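Side-chain contacts in riboflavin kinase, putative (Trypanosoma brucei, PDB 3BNW), which probably catalyses the ATP-dependent phosphorylation of riboflavin to FMN, the single step of the route from the vitamin to this flavin cofactor: residues 14-19 and 53-58; 119-124 and 157-162; 70-75 and 107-112; 59-64 and 144-149. One frame throughout, in Å; residues are numbered along the deposited sequence.

Contact 1 (14-19 and 53-58); sequences SFQPFF and QPYKNL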
# COMPACT_ATOMS: atom_id res chain seq x y z
N SER A 14 6.17 15.95 8.32
CA SER A 14 5.06 15.70 9.24
C SER A 14 4.56 14.27 9.02
O SER A 14 3.88 13.71 9.89
CB SER A 14 3.92 16.71 9.02
OG SER A 14 3.30 16.54 7.76
N PHE A 15 4.88 13.68 7.87
CA PHE A 15 4.45 12.33 7.55
C PHE A 15 5.41 11.32 8.15
O PHE A 15 6.60 11.33 7.85
CB PHE A 15 4.36 12.11 6.03
CG PHE A 15 3.76 10.78 5.66
CD1 PHE A 15 2.40 10.65 5.47
CD2 PHE A 15 4.55 9.65 5.54
CE1 PHE A 15 1.83 9.44 5.16
CE2 PHE A 15 4.00 8.42 5.22
CZ PHE A 15 2.63 8.32 5.03
N GLN A 16 4.87 10.43 8.99
CA GLN A 16 5.65 9.37 9.61
C GLN A 16 5.58 8.08 8.78
O GLN A 16 4.51 7.47 8.68
CB GLN A 16 5.14 9.12 11.04
CG GLN A 16 5.68 7.85 11.72
CD GLN A 16 7.19 7.88 11.94
OE1 GLN A 16 7.71 8.73 12.66
NE2 GLN A 16 7.90 6.94 11.32
N PRO A 17 6.71 7.66 8.18
CA PRO A 17 6.69 6.41 7.43
C PRO A 17 6.57 5.21 8.36
O PRO A 17 6.94 5.30 9.53
CB PRO A 17 8.05 6.39 6.71
CG PRO A 17 8.61 7.73 6.85
CD PRO A 17 8.05 8.28 8.13
N PHE A 18 6.06 4.11 7.84
CA PHE A 18 5.87 2.91 8.64
C PHE A 18 5.92 1.65 7.79
O PHE A 18 6.03 1.71 6.57
CB PHE A 18 4.54 2.99 9.40
CG PHE A 18 3.32 2.98 8.51
CD1 PHE A 18 2.76 1.77 8.09
CD2 PHE A 18 2.73 4.16 8.11
CE1 PHE A 18 1.65 1.76 7.27
CE2 PHE A 18 1.61 4.16 7.30
CZ PHE A 18 1.07 2.95 6.87
N PHE A 19 5.84 0.52 8.48
CA PHE A 19 5.84 -0.80 7.87
C PHE A 19 4.54 -1.50 8.26
O PHE A 19 4.05 -1.32 9.38
CB PHE A 19 7.05 -1.59 8.37
CG PHE A 19 7.07 -3.03 7.93
CD1 PHE A 19 6.72 -4.04 8.82
CD2 PHE A 19 7.46 -3.37 6.64
CE1 PHE A 19 6.74 -5.37 8.42
CE2 PHE A 19 7.49 -4.69 6.24
CZ PHE A 19 7.13 -5.70 7.12
N GLN A 53 -4.53 5.09 12.38
CA GLN A 53 -5.42 6.23 12.52
C GLN A 53 -4.86 7.55 11.98
O GLN A 53 -5.58 8.29 11.30
CB GLN A 53 -5.87 6.40 13.99
CG GLN A 53 -6.87 5.35 14.47
CD GLN A 53 -8.18 5.35 13.67
OE1 GLN A 53 -8.62 4.31 13.17
NE2 GLN A 53 -8.81 6.52 13.55
N PRO A 54 -3.57 7.86 12.23
CA PRO A 54 -3.03 9.11 11.70
C PRO A 54 -2.93 9.18 10.17
O PRO A 54 -2.55 10.22 9.63
CB PRO A 54 -1.62 9.17 12.31
CG PRO A 54 -1.59 8.16 13.39
CD PRO A 54 -2.56 7.11 12.99
N TYR A 55 -3.25 8.08 9.48
CA TYR A 55 -3.10 8.00 8.03
C TYR A 55 -4.45 7.85 7.30
O TYR A 55 -4.47 7.68 6.09
CB TYR A 55 -2.20 6.81 7.68
CG TYR A 55 -0.88 6.85 8.41
CD1 TYR A 55 -0.67 6.08 9.55
CD2 TYR A 55 0.15 7.67 7.98
CE1 TYR A 55 0.54 6.12 10.23
CE2 TYR A 55 1.36 7.73 8.65
CZ TYR A 55 1.55 6.94 9.78
OH TYR A 55 2.75 6.98 10.45
N LYS A 56 -5.55 7.95 8.04
CA LYS A 56 -6.88 7.77 7.45
C LYS A 56 -7.27 8.96 6.59
O LYS A 56 -6.88 10.09 6.89
CB LYS A 56 -7.94 7.52 8.53
CG LYS A 56 -8.34 8.73 9.36
CD LYS A 56 -9.16 8.28 10.57
CE LYS A 56 -9.73 9.45 11.34
NZ LYS A 56 -10.54 9.00 12.52
N ASN A 57 -8.06 8.69 5.55
CA ASN A 57 -8.53 9.69 4.58
C ASN A 57 -7.45 10.07 3.58
O ASN A 57 -7.47 11.16 3.03
CB ASN A 57 -9.09 10.94 5.30
CG ASN A 57 -10.06 11.75 4.43
OD1 ASN A 57 -10.00 12.97 4.41
ND2 ASN A 57 -10.95 11.06 3.72
N LEU A 58 -6.52 9.14 3.32
CA LEU A 58 -5.37 9.41 2.45
C LEU A 58 -5.12 8.33 1.42
O LEU A 58 -5.41 7.15 1.65
CB LEU A 58 -4.09 9.54 3.28
CG LEU A 58 -4.04 10.59 4.37
CD1 LEU A 58 -2.73 10.44 5.15
CD2 LEU A 58 -4.20 12.00 3.80
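Tyr-55 meets Phe-15 and Phe-18 in a three-ring aromatic cluster that packs the 3-10 turn 53-55 against the start of strand 18-25, beside the antiparallel sheet of this riboflavin kinase. It illustrates how a single tyrosine can serve a hydrophobic cluster and a backbone carbonyl at once. Its partners stand three residues apart on the segment 14-19, which runs into strand 18-25, while Tyr-55 itself comes from the turn that follows helix 46-52. The Phe-18 ring lies over one face of the tyrosine, with CE2 of Phe-18 above the centre of the Tyr-55 ring; the planes are inclined obliquely at 49°, and CD2 of Phe-18 comes within 3.5 Å of CZ of Tyr-55. Phe-18 reaches this place because its CG sits between the backbone N and the carbonyl carbon (chi1 66°), swinging the ring back toward the turn. Phe-15 takes another course: with CG opposite its own N, it presents a ring face to the edge of Tyr-55 in an offset edge-to-face pair, centroids 5.4 Å apart, CE1 of Phe-15 lying 3.7 Å from CD2 of Tyr-55. Beyond the cluster, Phe-18 also stacks on Phe-175, and Phe-15 and Phe-18 both rest on Val-120 of strand 115-126. The amide of Gln-16 leads away from the tyrosine, its NE2 hydrogen-bonded to O of Pro-17 (2.6 Å) and also to O of Leu-178. At the polar end of the tyrosine, OH of Tyr-55 donates a short hydrogen bond of 2.5 Å to the backbone O of Gln-16, approaching from 31° outside the carbonyl plane.

Contact 2 (119-124 and 157-162); sequences IVLGEI and QEFSRH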
# COMPACT_ATOMS: atom_id res chain seq x y z
N ILE A 119 6.06 -0.87 2.88
CA ILE A 119 6.65 0.29 3.55
C ILE A 119 5.99 1.54 2.93
O ILE A 119 6.10 1.77 1.73
CB ILE A 119 8.18 0.32 3.37
CG1 ILE A 119 8.82 -0.88 4.08
CG2 ILE A 119 8.77 1.62 3.93
CD1 ILE A 119 10.34 -0.95 4.03
N VAL A 120 5.26 2.30 3.76
CA VAL A 120 4.57 3.51 3.30
C VAL A 120 5.48 4.72 3.52
O VAL A 120 5.78 5.05 4.65
CB VAL A 120 3.23 3.74 4.04
CG1 VAL A 120 2.67 5.10 3.73
CG2 VAL A 120 2.22 2.67 3.68
N LEU A 121 5.89 5.36 2.44
CA LEU A 121 6.90 6.42 2.50
C LEU A 121 6.34 7.82 2.36
O LEU A 121 7.01 8.79 2.70
CB LEU A 121 7.98 6.18 1.44
CG LEU A 121 8.83 4.92 1.67
CD1 LEU A 121 9.58 4.53 0.41
CD2 LEU A 121 9.78 5.12 2.83
N GLY A 122 5.11 7.96 1.87
CA GLY A 122 4.50 9.29 1.79
C GLY A 122 3.06 9.31 1.34
O GLY A 122 2.49 8.28 0.95
N GLU A 123 2.49 10.51 1.35
CA GLU A 123 1.09 10.74 1.01
C GLU A 123 0.93 11.51 -0.30
O GLU A 123 1.68 12.44 -0.59
CB GLU A 123 0.40 11.48 2.14
CG GLU A 123 0.96 12.87 2.44
CD GLU A 123 0.52 13.37 3.79
OE1 GLU A 123 -0.36 12.73 4.40
OE2 GLU A 123 1.05 14.41 4.25
N ILE A 124 -0.07 11.11 -1.09
CA ILE A 124 -0.34 11.73 -2.39
C ILE A 124 -1.40 12.82 -2.26
O ILE A 124 -1.20 13.96 -2.67
CB ILE A 124 -0.81 10.68 -3.42
CG1 ILE A 124 0.24 9.56 -3.56
CG2 ILE A 124 -1.09 11.34 -4.77
CD1 ILE A 124 -0.05 8.54 -4.65
N GLN A 157 14.39 5.44 -3.17
CA GLN A 157 14.72 4.21 -3.92
C GLN A 157 15.40 3.15 -3.02
O GLN A 157 15.21 1.95 -3.22
CB GLN A 157 15.63 4.56 -5.10
CG GLN A 157 15.99 3.40 -6.05
CD GLN A 157 15.08 3.32 -7.26
OE1 GLN A 157 15.55 3.26 -8.40
NE2 GLN A 157 13.77 3.33 -7.03
N GLU A 158 16.18 3.61 -2.05
CA GLU A 158 16.95 2.74 -1.15
C GLU A 158 16.06 1.85 -0.26
O GLU A 158 16.51 0.80 0.21
CB GLU A 158 17.88 3.59 -0.27
CG GLU A 158 19.03 2.84 0.41
CD GLU A 158 20.22 2.57 -0.52
OE1 GLU A 158 20.01 2.06 -1.64
OE2 GLU A 158 21.36 2.85 -0.10
N PHE A 159 14.82 2.27 -0.03
CA PHE A 159 13.85 1.50 0.78
C PHE A 159 13.29 0.25 0.10
O PHE A 159 12.57 -0.53 0.73
CB PHE A 159 12.68 2.39 1.20
CG PHE A 159 13.01 3.33 2.32
CD1 PHE A 159 13.50 4.60 2.05
CD2 PHE A 159 12.84 2.94 3.63
CE1 PHE A 159 13.80 5.47 3.08
CE2 PHE A 159 13.14 3.80 4.67
CZ PHE A 159 13.62 5.07 4.39
N SER A 160 13.58 0.08 -1.19
CA SER A 160 13.25 -1.17 -1.87
C SER A 160 14.03 -2.33 -1.23
O SER A 160 13.52 -3.44 -1.14
CB SER A 160 13.57 -1.07 -3.36
OG SER A 160 14.96 -0.95 -3.59
N ARG A 161 15.25 -2.05 -0.77
CA ARG A 161 16.12 -3.07 -0.19
C ARG A 161 16.04 -3.12 1.34
O ARG A 161 17.01 -3.49 1.99
CB ARG A 161 17.57 -2.78 -0.60
CG ARG A 161 17.80 -2.59 -2.10
CD ARG A 161 18.90 -1.56 -2.38
NE ARG A 161 20.19 -1.92 -1.79
CZ ARG A 161 20.70 -1.40 -0.67
NH1 ARG A 161 20.06 -0.47 0.04
NH2 ARG A 161 21.89 -1.83 -0.24
N HIS A 162 14.89 -2.77 1.91
CA HIS A 162 14.77 -2.65 3.36
C HIS A 162 14.65 -4.01 4.04
O HIS A 162 13.99 -4.92 3.53
CB HIS A 162 13.57 -1.78 3.74
CG HIS A 162 13.69 -1.14 5.09
ND1 HIS A 162 13.42 -1.81 6.26
CD2 HIS A 162 14.04 0.12 5.45
CE1 HIS A 162 13.60 -1.00 7.28
NE2 HIS A 162 13.98 0.18 6.82
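A strand of the antiparallel sheet covered by a short 3-10 turn is the setting here: Ile-119 and Leu-121 of strand 115-126 point toward Phe-159 and His-162, in and just after the turn 158-160. As a worked case of methyl-aromatic packing, Leu-121 places CD2 almost squarely over the Phe-159 ring, 3.7 Å from its centroid and 9° from the ring normal, a clear CH-pi contact. The other branch of the leucine, CD1, rests 3.8 Å from CB of Phe-159, so one branch covers the ring face and the other the CB that bears it. Ile-119 works two residues earlier through its extended CG1 arm (chi2 -178°), which carries CD1 to 3.3 Å from CB of His-162. Its CG2 branch touches the phenylalanine more loosely, 4.3 Å from CD2 of Phe-159. The imidazole is also held through ND1, hydrogen-bonded with the backbone N of Leu-164. Within the turn, OG of Ser-160 donates to O of Gln-157 over 2.9 Å, and that oxygen also receives the backbone N of Ser-160. Around the contact, Leu-121 leans on Leu-151 of helix 133-151 and on Trp-63 of strand 58-69, while Ile-119 packs against Phe-19 of strand 18-25.

Contact 3 (70-75 and 107-112); sequences PGKERE and FGWDFY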
# COMPACT_ATOMS: atom_id res chain seq x y z
N PRO A 70 -1.00 -18.73 -2.26
CA PRO A 70 -1.53 -20.09 -2.38
C PRO A 70 -1.23 -20.73 -3.74
O PRO A 70 -1.54 -20.14 -4.78
CB PRO A 70 -3.04 -19.90 -2.19
CG PRO A 70 -3.16 -18.69 -1.33
CD PRO A 70 -2.00 -17.80 -1.69
N GLY A 71 -0.62 -21.91 -3.74
CA GLY A 71 -0.22 -22.59 -4.97
C GLY A 71 1.21 -22.29 -5.37
O GLY A 71 1.95 -23.19 -5.78
N LYS A 72 1.60 -21.02 -5.25
CA LYS A 72 2.96 -20.56 -5.52
C LYS A 72 3.63 -20.18 -4.20
O LYS A 72 4.31 -19.16 -4.10
CB LYS A 72 2.93 -19.33 -6.43
CG LYS A 72 2.03 -19.42 -7.66
CD LYS A 72 1.61 -18.02 -8.10
CE LYS A 72 0.81 -18.04 -9.39
NZ LYS A 72 1.67 -18.31 -10.57
N GLU A 73 3.43 -21.01 -3.17
CA GLU A 73 3.75 -20.61 -1.78
C GLU A 73 5.25 -20.40 -1.50
O GLU A 73 5.61 -19.69 -0.56
CB GLU A 73 3.17 -21.62 -0.79
N ARG A 74 6.11 -21.02 -2.32
CA ARG A 74 7.56 -20.91 -2.15
C ARG A 74 8.14 -19.58 -2.66
O ARG A 74 9.16 -19.11 -2.15
CB ARG A 74 8.26 -22.07 -2.86
N GLU A 75 7.49 -18.98 -3.65
CA GLU A 75 8.03 -17.81 -4.36
C GLU A 75 7.82 -16.51 -3.59
O GLU A 75 7.07 -16.46 -2.61
CB GLU A 75 7.40 -17.71 -5.75
CG GLU A 75 8.31 -17.15 -6.84
CD GLU A 75 8.00 -17.72 -8.22
OE1 GLU A 75 6.80 -17.83 -8.57
OE2 GLU A 75 8.95 -18.07 -8.95
N PHE A 107 0.45 -8.72 -12.12
CA PHE A 107 0.67 -10.10 -11.71
C PHE A 107 0.03 -11.09 -12.69
O PHE A 107 0.60 -12.16 -12.96
CB PHE A 107 0.10 -10.34 -10.31
CG PHE A 107 0.80 -9.57 -9.22
CD1 PHE A 107 1.90 -10.12 -8.57
CD2 PHE A 107 0.37 -8.31 -8.85
CE1 PHE A 107 2.55 -9.42 -7.56
CE2 PHE A 107 1.02 -7.59 -7.84
CZ PHE A 107 2.12 -8.16 -7.19
N GLY A 108 -1.14 -10.72 -13.20
CA GLY A 108 -1.91 -11.58 -14.10
C GLY A 108 -2.86 -12.51 -13.35
O GLY A 108 -3.48 -13.39 -13.95
N TRP A 109 -2.98 -12.31 -12.04
CA TRP A 109 -3.83 -13.13 -11.19
C TRP A 109 -4.01 -12.47 -9.83
O TRP A 109 -3.27 -11.55 -9.46
CB TRP A 109 -3.24 -14.54 -11.02
CG TRP A 109 -1.74 -14.61 -11.02
CD1 TRP A 109 -0.95 -15.05 -12.05
CD2 TRP A 109 -0.84 -14.23 -9.97
NE1 TRP A 109 0.37 -14.97 -11.70
CE2 TRP A 109 0.47 -14.47 -10.43
CE3 TRP A 109 -1.02 -13.71 -8.68
CZ2 TRP A 109 1.60 -14.20 -9.64
CZ3 TRP A 109 0.11 -13.45 -7.90
CH2 TRP A 109 1.40 -13.70 -8.39
N ASP A 110 -5.00 -12.94 -9.08
CA ASP A 110 -5.23 -12.47 -7.72
C ASP A 110 -4.39 -13.28 -6.74
O ASP A 110 -3.98 -14.41 -7.03
CB ASP A 110 -6.72 -12.56 -7.37
CG ASP A 110 -7.53 -11.43 -7.98
OD1 ASP A 110 -7.12 -10.26 -7.85
OD2 ASP A 110 -8.60 -11.71 -8.58
N PHE A 111 -4.14 -12.70 -5.57
CA PHE A 111 -3.31 -13.34 -4.55
C PHE A 111 -3.96 -13.21 -3.17
O PHE A 111 -3.31 -12.83 -2.19
CB PHE A 111 -1.89 -12.77 -4.56
CG PHE A 111 -1.82 -11.28 -4.75
CD1 PHE A 111 -1.80 -10.74 -6.03
CD2 PHE A 111 -1.78 -10.42 -3.67
CE1 PHE A 111 -1.74 -9.36 -6.22
CE2 PHE A 111 -1.71 -9.04 -3.85
CZ PHE A 111 -1.70 -8.52 -5.13
N TYR A 112 -5.25 -13.55 -3.10
CA TYR A 112 -5.98 -13.57 -1.84
C TYR A 112 -5.42 -14.65 -0.93
O TYR A 112 -5.24 -15.79 -1.36
CB TYR A 112 -7.47 -13.79 -2.08
CG TYR A 112 -8.15 -12.62 -2.74
CD1 TYR A 112 -8.48 -11.49 -2.01
CD2 TYR A 112 -8.46 -12.64 -4.10
CE1 TYR A 112 -9.10 -10.40 -2.61
CE2 TYR A 112 -9.08 -11.56 -4.71
CZ TYR A 112 -9.40 -10.45 -3.96
OH TYR A 112 -10.01 -9.36 -4.55
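Lys-72 lays the end of its aliphatic chain over the indole of Trp-109, and nearby Pro-70 meets the backbone of Tyr-112; these two touches make up a surface contact that shows how a long polar side chain can use its methylenes as a lid. CE of Lys-72 is 3.7 Å from CE2 of Trp-109 and 4.0 Å from the centroid of its five-membered ring, 22° off the ring normal, a CH-pi contact over the face. The chain of the lysine is extended up to CE and then bends at the last torsion (chi4 -74°), which keeps NZ above the same face, near its rim, 3.8 Å from NE1 of Trp-109. On the opposite face of the indole lies the carbonyl O of Phe-107, 3.1 Å from NE1 at a poor angle for a bond, so the indole is layered between a methylene and a peptide oxygen. The proline edge of the contact is slighter, with CG of Pro-70 3.6 Å from O of Tyr-112.

Farther out, Phe-77 makes an edge-to-face pair with Trp-109, CB of Phe-111 sits in plane at the indole edge, and Phe-111 itself packs on Val-66 and Val-69 of strand 58-69. Tyr-112 turns its ring to the other side and stacks on His-26. Lys-72 is positioned by its turn, a type I beta turn closed by N of Glu-75 on O of Lys-72 at 3.2 Å. The whole joins the connection between strands 58-69 and 75-87 to the loop ahead of strand 115-126, a case of loop-to-loop packing at the margin of an antiparallel beta-sheet.

Contact 4 (59-64 and 144-149); sequences VVYGWG and VQFTRD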
# COMPACT_ATOMS: atom_id res chain seq x y z
N VAL A 59 -4.55 8.74 0.29
CA VAL A 59 -3.90 7.84 -0.66
C VAL A 59 -2.39 7.97 -0.43
O VAL A 59 -1.84 9.07 -0.49
CB VAL A 59 -4.19 8.19 -2.12
CG1 VAL A 59 -3.46 7.23 -3.06
CG2 VAL A 59 -5.69 8.18 -2.39
N VAL A 60 -1.74 6.84 -0.16
CA VAL A 60 -0.31 6.83 0.18
C VAL A 60 0.46 5.99 -0.83
O VAL A 60 -0.14 5.31 -1.65
CB VAL A 60 -0.06 6.29 1.61
CG1 VAL A 60 -0.75 7.17 2.64
CG2 VAL A 60 -0.49 4.83 1.74
N TYR A 61 1.78 6.03 -0.74
CA TYR A 61 2.65 5.33 -1.67
C TYR A 61 3.89 4.77 -0.98
O TYR A 61 4.24 5.18 0.13
CB TYR A 61 3.05 6.27 -2.81
CG TYR A 61 3.92 7.44 -2.40
CD1 TYR A 61 5.31 7.34 -2.41
CD2 TYR A 61 3.36 8.65 -2.00
CE1 TYR A 61 6.12 8.40 -2.03
CE2 TYR A 61 4.16 9.72 -1.62
CZ TYR A 61 5.54 9.59 -1.64
OH TYR A 61 6.35 10.64 -1.26
N GLY A 62 4.56 3.84 -1.65
CA GLY A 62 5.80 3.26 -1.14
C GLY A 62 6.18 1.99 -1.86
O GLY A 62 5.81 1.78 -3.00
N TRP A 63 6.93 1.13 -1.16
CA TRP A 63 7.38 -0.15 -1.71
C TRP A 63 6.64 -1.29 -1.04
O TRP A 63 6.37 -1.24 0.15
CB TRP A 63 8.87 -0.34 -1.47
CG TRP A 63 9.73 0.64 -2.18
CD1 TRP A 63 10.33 1.73 -1.65
CD2 TRP A 63 10.08 0.62 -3.57
NE1 TRP A 63 11.04 2.40 -2.61
CE2 TRP A 63 10.90 1.74 -3.80
CE3 TRP A 63 9.79 -0.24 -4.63
CZ2 TRP A 63 11.44 2.03 -5.06
CZ3 TRP A 63 10.31 0.05 -5.89
CH2 TRP A 63 11.13 1.18 -6.09
N GLY A 64 6.32 -2.33 -1.81
CA GLY A 64 5.65 -3.50 -1.26
C GLY A 64 6.14 -4.80 -1.87
O GLY A 64 6.77 -4.80 -2.93
N VAL A 144 -0.30 7.30 -10.01
CA VAL A 144 0.65 6.29 -10.48
C VAL A 144 1.99 6.92 -10.89
O VAL A 144 3.05 6.44 -10.49
CB VAL A 144 0.07 5.48 -11.66
CG1 VAL A 144 1.12 4.52 -12.24
CG2 VAL A 144 -1.16 4.70 -11.23
N GLN A 145 1.93 8.00 -11.66
CA GLN A 145 3.15 8.66 -12.15
C GLN A 145 3.89 9.37 -11.02
O GLN A 145 5.12 9.37 -10.99
CB GLN A 145 2.82 9.66 -13.27
CG GLN A 145 3.84 9.64 -14.42
CD GLN A 145 3.56 8.53 -15.44
OE1 GLN A 145 3.66 7.34 -15.13
NE2 GLN A 145 3.22 8.93 -16.67
N PHE A 146 3.14 9.99 -10.12
CA PHE A 146 3.71 10.67 -8.96
C PHE A 146 4.48 9.67 -8.10
O PHE A 146 5.66 9.87 -7.81
CB PHE A 146 2.60 11.33 -8.14
CG PHE A 146 3.09 12.02 -6.90
CD1 PHE A 146 3.86 13.18 -6.99
CD2 PHE A 146 2.76 11.55 -5.64
CE1 PHE A 146 4.31 13.83 -5.85
CE2 PHE A 146 3.20 12.20 -4.49
CZ PHE A 146 3.97 13.34 -4.60
N THR A 147 3.80 8.60 -7.72
CA THR A 147 4.40 7.51 -6.95
C THR A 147 5.68 6.99 -7.61
O THR A 147 6.64 6.68 -6.92
CB THR A 147 3.40 6.34 -6.79
OG1 THR A 147 2.26 6.77 -6.03
CG2 THR A 147 4.05 5.14 -6.10
N ARG A 148 5.68 6.91 -8.93
CA ARG A 148 6.86 6.50 -9.69
C ARG A 148 7.96 7.55 -9.69
O ARG A 148 9.13 7.21 -9.56
CB ARG A 148 6.47 6.13 -11.12
CG ARG A 148 5.73 4.82 -11.18
CD ARG A 148 5.55 4.28 -12.58
NE ARG A 148 5.31 2.84 -12.51
CZ ARG A 148 4.82 2.09 -13.50
NH1 ARG A 148 4.50 2.63 -14.68
NH2 ARG A 148 4.65 0.79 -13.31
N ASP A 149 7.59 8.82 -9.85
CA ASP A 149 8.57 9.91 -9.84
C ASP A 149 9.23 10.07 -8.47
O ASP A 149 10.43 10.35 -8.38
CB ASP A 149 7.92 11.24 -10.28
CG ASP A 149 7.58 11.27 -11.77
OD1 ASP A 149 7.99 10.35 -12.51
OD2 ASP A 149 6.89 12.22 -12.20
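The Tyr-61 ring receives the edge of Phe-146 toward its face, an offset edge-to-face pair with centroids 5.7 Å apart and planes at 80°. The nearest atoms are the CE2 carbons of Tyr-61 and Phe-146, 3.9 Å from each other, so the rings meet near their rims and not centre to centre. Phe-146 in turn stacks with His-8. At the root of the tyrosine the partner is Thr-147, whose side chain runs antiparallel to that of the tyrosine: OG1 of Thr-147 is 3.4 Å and its CG2 3.6 Å from CB of Tyr-61. Both branches of the threonine thus press on the tyrosine methylene from the helix side. Tyr-61 projects from the strand toward the helix with CG wedged between its backbone N and carbonyl carbon (chi1 66°), while Phe-146 has CG opposite its N (chi1 178°), which carries its ring toward the sheet. The two residues belong to strand 58-69 and helix 133-151, and the contact is a patch of helix-on-sheet packing, with Ile-124 of strand 115-126 touching both Tyr-61 and Thr-147. The polar ends find their partners elsewhere: OH of Tyr-61 is hydrogen-bonded with OE1 of Gln-11, and OG1 of Thr-147 with the backbone O of Asp-143, one turn back in its own helix. No hydrogen bond spans the two segments, so their direct adhesion rests on aromatic and van der Waals contact, with the buried hydroxyls satisfied from outside the interface.

Three of the four contacts share one sheet. Contacts 2 and 4 are closest, with centres 8 Å apart, because strands 115-126 and 58-69 are neighbours: N of Ile-124 lies 2.8 Å from O of Val-59, a probable hydrogen bond, and CD1 of Ile-124 packs on OG1 of Thr-147. Contact 1 joins contact 2 along the next strand pair, where O of Phe-18 is 3.0 Å from N of Val-120, and brushes contact 4 through Phe-15 and Val-60. Contact 3 stands apart, its centre about 28 Å from that of contact 1; it comes nearest to contact 4, centres 22 Å and nearest atoms about 7 Å apart, without touching. The structure is ligand-free, so none is tied directly to bound ATP or flavin.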